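Local atomic coordinates of uncharacterized protein (Pyrococcus furiosus, PDB entry 4XLZ), a protein that probably removes an acetyl group from N,N'-diacetylchitobiose, as a metal-binding deacetylase of carbohydrate esterase family 14. Residues Ile65-Gly70 with Lys122-Ile127; His82-Ile87 with His215-Thr220; Arg90-Ser95 with Ile104-Tyr109. All coordinates share one frame; numbering follows the deposited sequence.

Contact 1 of 3, residues Ile65-Gly70 with Lys122-Ile127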
loop_
_atom_site.group_PDB
_atom_site.type_symbol
_atom_site.label_atom_id
_atom_site.label_comp_id
_atom_site.label_asym_id
_atom_site.label_seq_id
_atom_site.Cartn_x
_atom_site.Cartn_y
_atom_site.Cartn_z
ATOM N N ILE A 65 -14.974 12.562 17.745
ATOM C CA ILE A 65 -13.714 12.161 17.070
ATOM C C ILE A 65 -13.764 12.773 15.666
ATOM O O ILE A 65 -14.785 12.505 14.984
ATOM C CB ILE A 65 -13.577 10.652 16.929
ATOM C CG1 ILE A 65 -13.488 10.016 18.324
ATOM C CG2 ILE A 65 -12.252 10.348 16.177
ATOM C CD1 ILE A 65 -13.564 8.423 18.293
ATOM N N CYS A 66 -12.795 13.576 15.330
ATOM C CA CYS A 66 -12.740 14.172 13.978
ATOM C C CYS A 66 -11.650 13.432 13.247
ATOM O O CYS A 66 -10.487 13.441 13.601
ATOM C CB CYS A 66 -12.483 15.694 14.109
ATOM S SG CYS A 66 -12.737 16.479 12.482
HETATM N N MSE A 67 -12.044 12.843 12.107
HETATM C CA MSE A 67 -11.066 11.922 11.419
HETATM C C MSE A 67 -9.991 12.654 10.675
HETATM O O MSE A 67 -8.853 12.235 10.616
HETATM C CB MSE A 67 -11.816 11.131 10.311
HETATM C CG MSE A 67 -13.066 10.349 10.794
HETATM SE SE MSE A 67 -12.614 9.026 12.193
HETATM C CE MSE A 67 -11.579 7.841 11.148
ATOM N N THR A 68 -10.290 13.857 10.123
ATOM C CA THR A 68 -9.370 14.601 9.303
ATOM C C THR A 68 -9.230 16.072 9.741
ATOM O O THR A 68 -9.945 16.539 10.665
ATOM C CB THR A 68 -9.682 14.593 7.784
ATOM O OG1 THR A 68 -10.800 15.499 7.551
ATOM C CG2 THR A 68 -10.044 13.218 7.248
ATOM N N ASP A 69 -8.302 16.756 9.142
ATOM C CA ASP A 69 -7.946 18.119 9.610
ATOM C C ASP A 69 -8.636 19.193 8.757
ATOM O O ASP A 69 -8.496 20.369 9.078
ATOM C CB ASP A 69 -6.438 18.287 9.490
ATOM C CG ASP A 69 -5.844 17.946 8.099
ATOM O OD1 ASP A 69 -6.667 17.868 7.122
ATOM O OD2 ASP A 69 -4.593 17.714 8.061
ATOM N N GLY A 70 -9.421 18.808 7.785
ATOM C CA GLY A 70 -10.072 19.885 6.974
ATOM C C GLY A 70 -9.120 20.694 6.090
ATOM O O GLY A 70 -9.499 21.797 5.522
ATOM N N LYS A 122 -7.536 0.916 14.452
ATOM C CA LYS A 122 -6.885 0.897 15.781
ATOM C C LYS A 122 -7.021 2.249 16.455
ATOM O O LYS A 122 -7.187 2.294 17.699
ATOM C CB LYS A 122 -5.387 0.565 15.626
ATOM C CG LYS A 122 -5.219 -0.907 15.273
ATOM C CD LYS A 122 -3.683 -1.087 15.141
ATOM C CE LYS A 122 -3.423 -2.535 14.926
ATOM N NZ LYS A 122 -1.864 -2.530 14.582
ATOM N N ASP A 123 -6.942 3.387 15.749
ATOM C CA ASP A 123 -7.096 4.706 16.442
ATOM C C ASP A 123 -8.524 4.780 17.072
ATOM O O ASP A 123 -8.740 5.201 18.231
ATOM C CB ASP A 123 -7.059 5.818 15.395
ATOM C CG ASP A 123 -5.720 6.098 14.900
ATOM O OD1 ASP A 123 -4.683 5.778 15.604
ATOM O OD2 ASP A 123 -5.676 6.621 13.733
ATOM N N LEU A 124 -9.569 4.382 16.303
ATOM C CA LEU A 124 -10.954 4.427 16.792
ATOM C C LEU A 124 -11.113 3.495 17.957
ATOM O O LEU A 124 -11.751 3.809 18.949
ATOM C CB LEU A 124 -11.978 4.120 15.687
ATOM C CG LEU A 124 -11.949 5.193 14.598
ATOM C CD1 LEU A 124 -13.039 4.747 13.568
ATOM C CD2 LEU A 124 -12.347 6.596 15.136
ATOM N N VAL A 125 -10.617 2.234 17.848
ATOM C CA VAL A 125 -10.771 1.226 18.927
ATOM C C VAL A 125 -9.993 1.750 20.167
ATOM O O VAL A 125 -10.588 1.522 21.261
ATOM C CB VAL A 125 -10.194 -0.052 18.425
ATOM C CG1 VAL A 125 -10.004 -1.079 19.591
ATOM C CG2 VAL A 125 -11.156 -0.684 17.376
ATOM N N LYS A 126 -8.869 2.405 20.054
ATOM C CA LYS A 126 -8.157 2.881 21.295
ATOM C C LYS A 126 -9.057 3.889 22.007
ATOM O O LYS A 126 -9.239 3.841 23.234
ATOM C CB LYS A 126 -6.893 3.632 20.807
ATOM C CG LYS A 126 -6.046 4.088 22.000
ATOM C CD LYS A 126 -4.462 4.302 21.619
ATOM C CE LYS A 126 -4.332 5.404 20.777
ATOM N NZ LYS A 126 -2.835 5.234 20.263
ATOM N N ILE A 127 -9.704 4.798 21.265
ATOM C CA ILE A 127 -10.550 5.818 21.945
ATOM C C ILE A 127 -11.766 5.201 22.431
ATOM O O ILE A 127 -12.260 5.540 23.574
ATOM C CB ILE A 127 -10.884 6.898 20.901
ATOM C CG1 ILE A 127 -9.598 7.653 20.503
ATOM C CG2 ILE A 127 -11.882 7.943 21.565
ATOM C CD1 ILE A 127 -9.709 8.529 19.199
#

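Contact 2 of 3, residues His82-Ile87 with His215-Thr220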
loop_
_atom_site.group_PDB
_atom_site.type_symbol
_atom_site.label_atom_id
_atom_site.label_comp_id
_atom_site.label_asym_id
_atom_site.label_seq_id
_atom_site.Cartn_x
_atom_site.Cartn_y
_atom_site.Cartn_z
ATOM N N HIS A 82 -2.257 24.118 5.848
ATOM C CA HIS A 82 -1.804 24.148 7.240
ATOM C C HIS A 82 -2.517 25.260 8.060
ATOM O O HIS A 82 -3.036 25.019 9.170
ATOM C CB HIS A 82 -0.302 24.384 7.337
ATOM C CG HIS A 82 0.507 23.434 6.533
ATOM N ND1 HIS A 82 0.454 22.073 6.780
ATOM C CD2 HIS A 82 1.395 23.609 5.540
ATOM C CE1 HIS A 82 1.258 21.474 5.942
ATOM N NE2 HIS A 82 1.855 22.347 5.177
ATOM N N GLU A 83 -2.486 26.447 7.419
ATOM C CA GLU A 83 -3.235 27.527 8.043
ATOM C C GLU A 83 -4.722 27.282 8.180
ATOM O O GLU A 83 -5.332 27.492 9.231
ATOM C CB GLU A 83 -2.957 28.880 7.388
ATOM C CG GLU A 83 -3.546 30.052 8.240
ATOM C CD GLU A 83 -3.071 31.449 7.723
ATOM O OE1 GLU A 83 -2.325 31.531 6.711
ATOM O OE2 GLU A 83 -3.505 32.441 8.457
ATOM N N LEU A 84 -5.343 26.700 7.112
ATOM C CA LEU A 84 -6.753 26.334 7.169
ATOM C C LEU A 84 -7.019 25.392 8.313
ATOM O O LEU A 84 -7.977 25.453 9.040
ATOM C CB LEU A 84 -7.199 25.808 5.829
ATOM C CG LEU A 84 -8.612 25.409 5.862
ATOM C CD1 LEU A 84 -9.603 26.663 6.132
ATOM C CD2 LEU A 84 -8.962 24.913 4.414
ATOM N N ALA A 85 -6.140 24.345 8.434
ATOM C CA ALA A 85 -6.426 23.387 9.472
ATOM C C ALA A 85 -6.404 23.981 10.891
ATOM O O ALA A 85 -7.214 23.625 11.741
ATOM C CB ALA A 85 -5.337 22.216 9.361
ATOM N N LEU A 86 -5.432 24.939 11.062
ATOM C CA LEU A 86 -5.415 25.550 12.371
ATOM C C LEU A 86 -6.677 26.427 12.614
ATOM O O LEU A 86 -7.249 26.369 13.723
ATOM C CB LEU A 86 -4.137 26.421 12.395
ATOM C CG LEU A 86 -3.909 27.232 13.647
ATOM C CD1 LEU A 86 -3.743 26.328 14.845
ATOM C CD2 LEU A 86 -2.680 28.134 13.423
ATOM N N ILE A 87 -7.084 27.129 11.538
ATOM C CA ILE A 87 -8.316 27.940 11.655
ATOM C C ILE A 87 -9.517 27.058 11.951
ATOM O O ILE A 87 -10.395 27.326 12.829
ATOM C CB ILE A 87 -8.557 28.695 10.345
ATOM C CG1 ILE A 87 -7.530 29.845 10.193
ATOM C CG2 ILE A 87 -10.038 29.193 10.203
ATOM C CD1 ILE A 87 -7.438 30.363 8.756
ATOM N N HIS A 215 -18.232 27.688 11.720
ATOM C CA HIS A 215 -17.187 27.266 10.782
ATOM C C HIS A 215 -17.095 28.256 9.648
ATOM O O HIS A 215 -17.494 27.990 8.469
ATOM C CB HIS A 215 -17.579 25.844 10.271
ATOM C CG HIS A 215 -17.494 24.878 11.380
ATOM N ND1 HIS A 215 -16.347 24.099 11.630
ATOM C CD2 HIS A 215 -18.407 24.508 12.294
ATOM C CE1 HIS A 215 -16.591 23.340 12.675
ATOM N NE2 HIS A 215 -17.834 23.537 13.128
ATOM N N ARG A 216 -16.653 29.463 10.018
ATOM C CA ARG A 216 -16.688 30.596 9.084
ATOM C C ARG A 216 -15.947 30.356 7.791
ATOM O O ARG A 216 -16.315 30.806 6.713
ATOM C CB ARG A 216 -16.120 31.847 9.736
ATOM C CG ARG A 216 -16.940 32.289 10.924
ATOM C CD ARG A 216 -16.293 33.479 11.601
ATOM N NE ARG A 216 -16.693 33.540 13.008
ATOM C CZ ARG A 216 -17.320 34.597 13.556
ATOM N NH1 ARG A 216 -17.659 34.592 14.850
ATOM N NH2 ARG A 216 -17.613 35.662 12.789
ATOM N N SER A 217 -14.780 29.635 7.867
ATOM C CA SER A 217 -13.974 29.435 6.680
ATOM C C SER A 217 -14.700 28.601 5.616
ATOM O O SER A 217 -14.342 28.679 4.409
ATOM C CB SER A 217 -12.672 28.638 7.121
ATOM O OG SER A 217 -13.041 27.359 7.591
ATOM N N GLN A 218 -15.663 27.836 6.081
ATOM C CA GLN A 218 -16.407 27.007 5.132
ATOM C C GLN A 218 -17.658 27.721 4.597
ATOM O O GLN A 218 -18.197 27.321 3.589
ATOM C CB GLN A 218 -16.804 25.646 5.730
ATOM C CG GLN A 218 -15.482 24.891 6.269
ATOM C CD GLN A 218 -14.479 24.747 5.267
ATOM O OE1 GLN A 218 -14.787 24.116 4.236
ATOM N NE2 GLN A 218 -13.364 25.425 5.330
ATOM N N PHE A 219 -18.184 28.533 5.451
ATOM C CA PHE A 219 -19.628 29.107 5.173
ATOM C C PHE A 219 -19.480 30.593 5.102
ATOM O O PHE A 219 -19.873 31.293 6.091
ATOM C CB PHE A 219 -20.569 28.624 6.277
ATOM C CG PHE A 219 -20.782 27.117 6.186
ATOM C CD1 PHE A 219 -21.439 26.600 5.039
ATOM C CD2 PHE A 219 -20.235 26.283 7.145
ATOM C CE1 PHE A 219 -21.572 25.215 4.867
ATOM C CE2 PHE A 219 -20.415 24.851 7.022
ATOM C CZ PHE A 219 -21.003 24.309 5.871
ATOM N N THR A 220 -18.907 31.057 4.029
ATOM C CA THR A 220 -18.955 32.460 3.737
ATOM C C THR A 220 -20.392 32.804 3.421
ATOM O O THR A 220 -21.211 31.971 3.200
ATOM C CB THR A 220 -18.139 32.778 2.467
ATOM O OG1 THR A 220 -18.670 32.018 1.336
ATOM C CG2 THR A 220 -16.610 32.462 2.634
#

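Contact 3 of 3, residues Arg90-Ser95 with Ile104-Tyr109. With HEZ (hexane-1,6-diol), chain M.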
loop_
_atom_site.group_PDB
_atom_site.type_symbol
_atom_site.label_atom_id
_atom_site.label_comp_id
_atom_site.label_asym_id
_atom_site.label_seq_id
_atom_site.Cartn_x
_atom_site.Cartn_y
_atom_site.Cartn_z
ATOM N N ARG A 90 -9.946 25.860 15.604
ATOM C CA ARG A 90 -10.592 26.882 16.490
ATOM C C ARG A 90 -12.110 27.046 16.185
ATOM O O ARG A 90 -12.909 27.170 17.108
ATOM C CB ARG A 90 -9.906 28.204 16.249
ATOM C CG ARG A 90 -8.443 28.110 16.669
ATOM C CD ARG A 90 -7.497 29.111 16.052
ATOM N NE ARG A 90 -6.122 28.997 16.637
ATOM C CZ ARG A 90 -5.134 29.861 16.384
ATOM N NH1 ARG A 90 -5.346 30.906 15.549
ATOM N NH2 ARG A 90 -3.934 29.666 16.940
ATOM N N GLU A 91 -12.453 26.977 14.883
ATOM C CA GLU A 91 -13.915 26.973 14.527
ATOM C C GLU A 91 -14.684 25.886 15.185
ATOM O O GLU A 91 -15.758 26.030 15.696
ATOM C CB GLU A 91 -14.076 26.879 13.026
ATOM C CG GLU A 91 -13.605 28.182 12.389
ATOM C CD GLU A 91 -13.581 28.250 10.888
ATOM O OE1 GLU A 91 -13.385 29.380 10.275
ATOM O OE2 GLU A 91 -13.673 27.166 10.202
ATOM N N GLU A 92 -14.083 24.657 15.160
ATOM C CA GLU A 92 -14.790 23.572 15.811
ATOM C C GLU A 92 -14.909 23.703 17.340
ATOM O O GLU A 92 -15.906 23.322 17.931
ATOM C CB GLU A 92 -14.083 22.178 15.458
ATOM C CG GLU A 92 -14.909 20.996 15.903
ATOM C CD GLU A 92 -16.139 20.740 15.023
ATOM O OE1 GLU A 92 -16.185 19.845 14.160
ATOM O OE2 GLU A 92 -17.207 21.374 15.256
ATOM N N GLU A 93 -13.837 24.240 17.933
ATOM C CA GLU A 93 -13.951 24.428 19.404
ATOM C C GLU A 93 -15.106 25.429 19.693
ATOM O O GLU A 93 -15.798 25.232 20.684
ATOM C CB GLU A 93 -12.622 25.001 19.920
ATOM C CG GLU A 93 -11.539 23.761 19.929
ATOM C CD GLU A 93 -10.110 24.267 20.143
ATOM O OE1 GLU A 93 -9.815 25.501 20.052
ATOM O OE2 GLU A 93 -9.263 23.394 20.438
ATOM N N GLU A 94 -15.230 26.458 18.880
ATOM C CA GLU A 94 -16.349 27.456 19.135
ATOM C C GLU A 94 -17.715 26.779 18.832
ATOM O O GLU A 94 -18.676 26.919 19.560
ATOM C CB GLU A 94 -16.107 28.641 18.277
ATOM C CG GLU A 94 -17.350 29.672 18.242
ATOM C CD GLU A 94 -17.045 30.970 17.339
ATOM O OE1 GLU A 94 -15.866 31.417 17.392
ATOM O OE2 GLU A 94 -17.930 31.555 16.610
ATOM N N SER A 95 -17.831 26.018 17.720
ATOM C CA SER A 95 -19.074 25.347 17.443
ATOM C C SER A 95 -19.449 24.374 18.518
ATOM O O SER A 95 -20.573 24.240 18.988
ATOM C CB SER A 95 -18.814 24.590 16.086
ATOM O OG SER A 95 -19.961 23.878 15.637
ATOM N N ILE A 104 -12.792 16.910 22.166
ATOM C CA ILE A 104 -12.673 16.515 20.702
ATOM C C ILE A 104 -11.327 15.772 20.611
ATOM O O ILE A 104 -10.256 16.297 21.038
ATOM C CB ILE A 104 -12.600 17.747 19.821
ATOM C CG1 ILE A 104 -13.940 18.595 19.942
ATOM C CG2 ILE A 104 -12.440 17.259 18.366
ATOM C CD1 ILE A 104 -13.740 20.015 19.326
ATOM N N TYR A 105 -11.366 14.540 20.044
ATOM C CA TYR A 105 -10.110 13.876 19.616
ATOM C C TYR A 105 -9.861 14.137 18.135
ATOM O O TYR A 105 -10.819 13.898 17.346
ATOM C CB TYR A 105 -10.235 12.357 19.762
ATOM C CG TYR A 105 -10.291 11.872 21.183
ATOM C CD1 TYR A 105 -11.510 11.817 21.924
ATOM C CD2 TYR A 105 -9.127 11.365 21.778
ATOM C CE1 TYR A 105 -11.500 11.299 23.238
ATOM C CE2 TYR A 105 -9.138 10.881 23.077
ATOM C CZ TYR A 105 -10.304 10.831 23.759
ATOM O OH TYR A 105 -10.320 10.285 25.066
ATOM N N TRP A 106 -8.729 14.599 17.800
ATOM C CA TRP A 106 -8.368 14.939 16.412
ATOM C C TRP A 106 -7.456 13.871 15.895
ATOM O O TRP A 106 -6.302 13.715 16.367
ATOM C CB TRP A 106 -7.592 16.270 16.348
ATOM C CG TRP A 106 -8.420 17.462 16.865
ATOM C CD1 TRP A 106 -8.377 17.982 18.143
ATOM C CD2 TRP A 106 -9.348 18.197 16.128
ATOM N NE1 TRP A 106 -9.232 19.158 18.158
ATOM C CE2 TRP A 106 -9.833 19.220 16.945
ATOM C CE3 TRP A 106 -9.787 18.097 14.811
ATOM C CZ2 TRP A 106 -10.756 20.196 16.470
ATOM C CZ3 TRP A 106 -10.723 19.051 14.281
ATOM C CH2 TRP A 106 -11.170 20.073 15.163
ATOM N N LEU A 107 -7.900 13.055 14.963
ATOM C CA LEU A 107 -6.952 12.002 14.437
ATOM C C LEU A 107 -5.966 12.573 13.510
ATOM O O LEU A 107 -4.902 11.943 13.268
ATOM C CB LEU A 107 -7.753 10.916 13.665
ATOM C CG LEU A 107 -8.770 10.167 14.508
ATOM C CD1 LEU A 107 -9.162 8.891 13.711
ATOM C CD2 LEU A 107 -8.296 9.696 15.918
ATOM N N ASN A 108 -6.241 13.762 12.877
ATOM C CA ASN A 108 -5.316 14.501 12.043
ATOM C C ASN A 108 -4.872 13.825 10.724
ATOM O O ASN A 108 -3.938 14.263 10.153
ATOM C CB ASN A 108 -4.005 14.925 12.833
ATOM C CG ASN A 108 -4.304 16.003 13.960
ATOM O OD1 ASN A 108 -3.934 15.796 15.115
ATOM N ND2 ASN A 108 -4.840 16.960 13.600
ATOM N N TYR A 109 -5.678 12.891 10.289
ATOM C CA TYR A 109 -5.398 12.444 8.881
ATOM C C TYR A 109 -5.710 13.623 7.917
ATOM O O TYR A 109 -6.603 14.456 8.225
ATOM C CB TYR A 109 -6.266 11.170 8.509
ATOM C CG TYR A 109 -5.776 9.982 9.348
ATOM C CD1 TYR A 109 -4.633 9.321 8.931
ATOM C CD2 TYR A 109 -6.492 9.568 10.435
ATOM C CE1 TYR A 109 -4.103 8.262 9.681
ATOM C CE2 TYR A 109 -6.017 8.424 11.202
ATOM C CZ TYR A 109 -4.816 7.880 10.810
ATOM O OH TYR A 109 -4.336 6.864 11.639
HETATM O O1 HEZ M . -14.639 24.168 22.897
HETATM C C1 HEZ M . -15.369 22.965 23.242
HETATM C C2 HEZ M . -14.524 21.774 22.779
HETATM C C3 HEZ M . -13.479 21.681 23.851
HETATM C C4 HEZ M . -12.176 21.810 23.211
HETATM C C5 HEZ M . -11.908 20.367 22.816
HETATM C C6 HEZ M . -10.569 19.731 23.228
HETATM O O6 HEZ M . -10.658 18.356 23.699
HETATM O O HOH W 1 -9.765 20.707 20.437
#

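Contact 1 of 3, residues Ile65-Gly70 with Lys122-Ile127
I65 and I127 meet end to end: CD1 of I65 comes to 3.7 Å from CG2 of I127, and the same methyl lies 4.0 Å from CD1 of I127. The end carbon of I65 therefore touches both branches of its partner. The torsions of I65 explain this reach, for CG1 stands opposite the carbonyl carbon (chi1 -64°) and chi2 is extended at 171°, which carries CD1 straight out from the strand. L124 meets the same side chain at an oblique angle. Its CD2 is 3.8 Å from CD1 of I65 and 3.9 Å from CG2 of I65, so one leucine methyl touches both arms of the isoleucine.

The selenomethionine M67 approaches differently. Its chain bends at chi2 and chi3, and lies across L124 at about a right angle, with SE 3.8 Å from L124 CD2. L124 CD2 is thus shared between I65 and M67, two residues apart on the strand. The other leucine methyl, CD1, has a looser approach of 4.2 Å to M67 CE.

No hydrogen bond links the two segments; all four touching residues are buried and the contact is purely apolar. I35 of the adjoining strand 33-38 touches both I65 and I127, while L107 of strand 103-109 touches M67 and I127, so I127 also meets the strands on either side of 61-68. On helix 118-131, K126 forms a salt bridge with D174 of the second subunit.

The axes of 65-68 and 122-127 pass 11.0 Å apart and run at 169°, nearly antiparallel. This is the layering of a helix on a parallel sheet in a Rossmann-like alpha/beta fold, the architecture of the GlcNAc-PI de-N-acetylase family.

Contact 2 of 3, residues His82-Ile87 with His215-Thr220
S217 and L84 bury the most surface here, and they meet through a single leucine methyl: L84 CD1 lies 3.8 Å from S217 CB and equally 3.8 Å from S217 OG. In L84, chi1 of 179° sets CG opposite the backbone N, and the second torsion then swings CD1 from helix 81-99 to the turn. I87, one helical turn further on, adds its CG2 at 4.1 Å from S217 CB, so the serine's CB is touched by two aliphatic branches from the same helix.

The hydroxyl of S217 has polar partners as well. Q218 NE2 donates to S217 OG over 3.0 Å at 162°, with the oxygen only 8° out of the amide plane, and E91 is hydrogen-bonded to the same hydroxyl. Q218 NE2 also bonds to the carbonyl of G73. These two partners fix the rotation of the amide, whose nitrogen then sits 4.0 Å from L84 CD1.

The contact joins the helix of a beta-alpha-beta unit to the turn between helices 205-213 and 221-240, which lies near a bound cadmium ion, about 8 Å from the side chain of Q218.

Within the turn, H215 O accepts from both Q218 N and F219 N, holding residues 215-219 in a tight bend. T220 then serves as N-cap of helix 221-240, its OG1 bonded to I223 N.

Contact 3 of 3, residues Arg90-Ser95 with Ile104-Tyr109
Helix 90-95 and strand 104-109 run roughly antiparallel, their axes at 156° and 11.1 Å apart at closest approach, with E93 and I104 nearest at the CA level. On the helix side E92 carries most of the packing through its aliphatic carbons. Its CB approaches the rim of the W106 indole, near the ring plane, at 3.6 Å from CH2, while its CG lies 3.7 Å from I104 CD1. CG stands opposite the backbone N (chi1 -170°) and the chain then bends at the second torsion, taking the carboxylate off the line of the first two bonds. That end is held by the backbone N of D42, a hydrogen bond to OE1.

I104 meets W106 from within the strand, its CG2 3.6 Å above one face and offset toward the rim. The segments belong to the beta-alpha-beta unit of strand 61-68, helix 81-99 and strand 103-109, in which the helix crosses over to the edge strand of the parallel sheet within this chain.

At the exposed margin the chemistry turns polar. A water in the plane of the indole accepts from W106 NE1 at 2.8 Å and donates to E93 OE2 at 2.7 Å, bridging strand to helix. A hexane-1,6-diol, probably from the crystallisation liquor, makes a second bridge: its O1 donates to E93 O, and its O6 accepts from I104 N at 3.0 Å and 174°. Its alkyl chain runs past I104, with C5 3.9 Å from CG1 of I104. R89 adds a cation-pi interaction with W106.

In the fold
Contact 1 is the core contact, wholly buried and built of apolar side chains alone. Contacts 2 and 3 are only partly buried, and polar groups enter both: a serine hydroxyl and an amide in contact 2, a water and a bound diol in contact 3. Contacts 1 and 3 reach neighbouring strands of one parallel sheet, where C66 and Y105 are joined through their backbones, and D123 also bonds to the Y109 hydroxyl. Contacts 2 and 3 share helix 81-99, and R216 of contact 2 makes a long, weak ion pair with E94 of contact 3. Contacts 1 and 2 touch where G70 packs on L84.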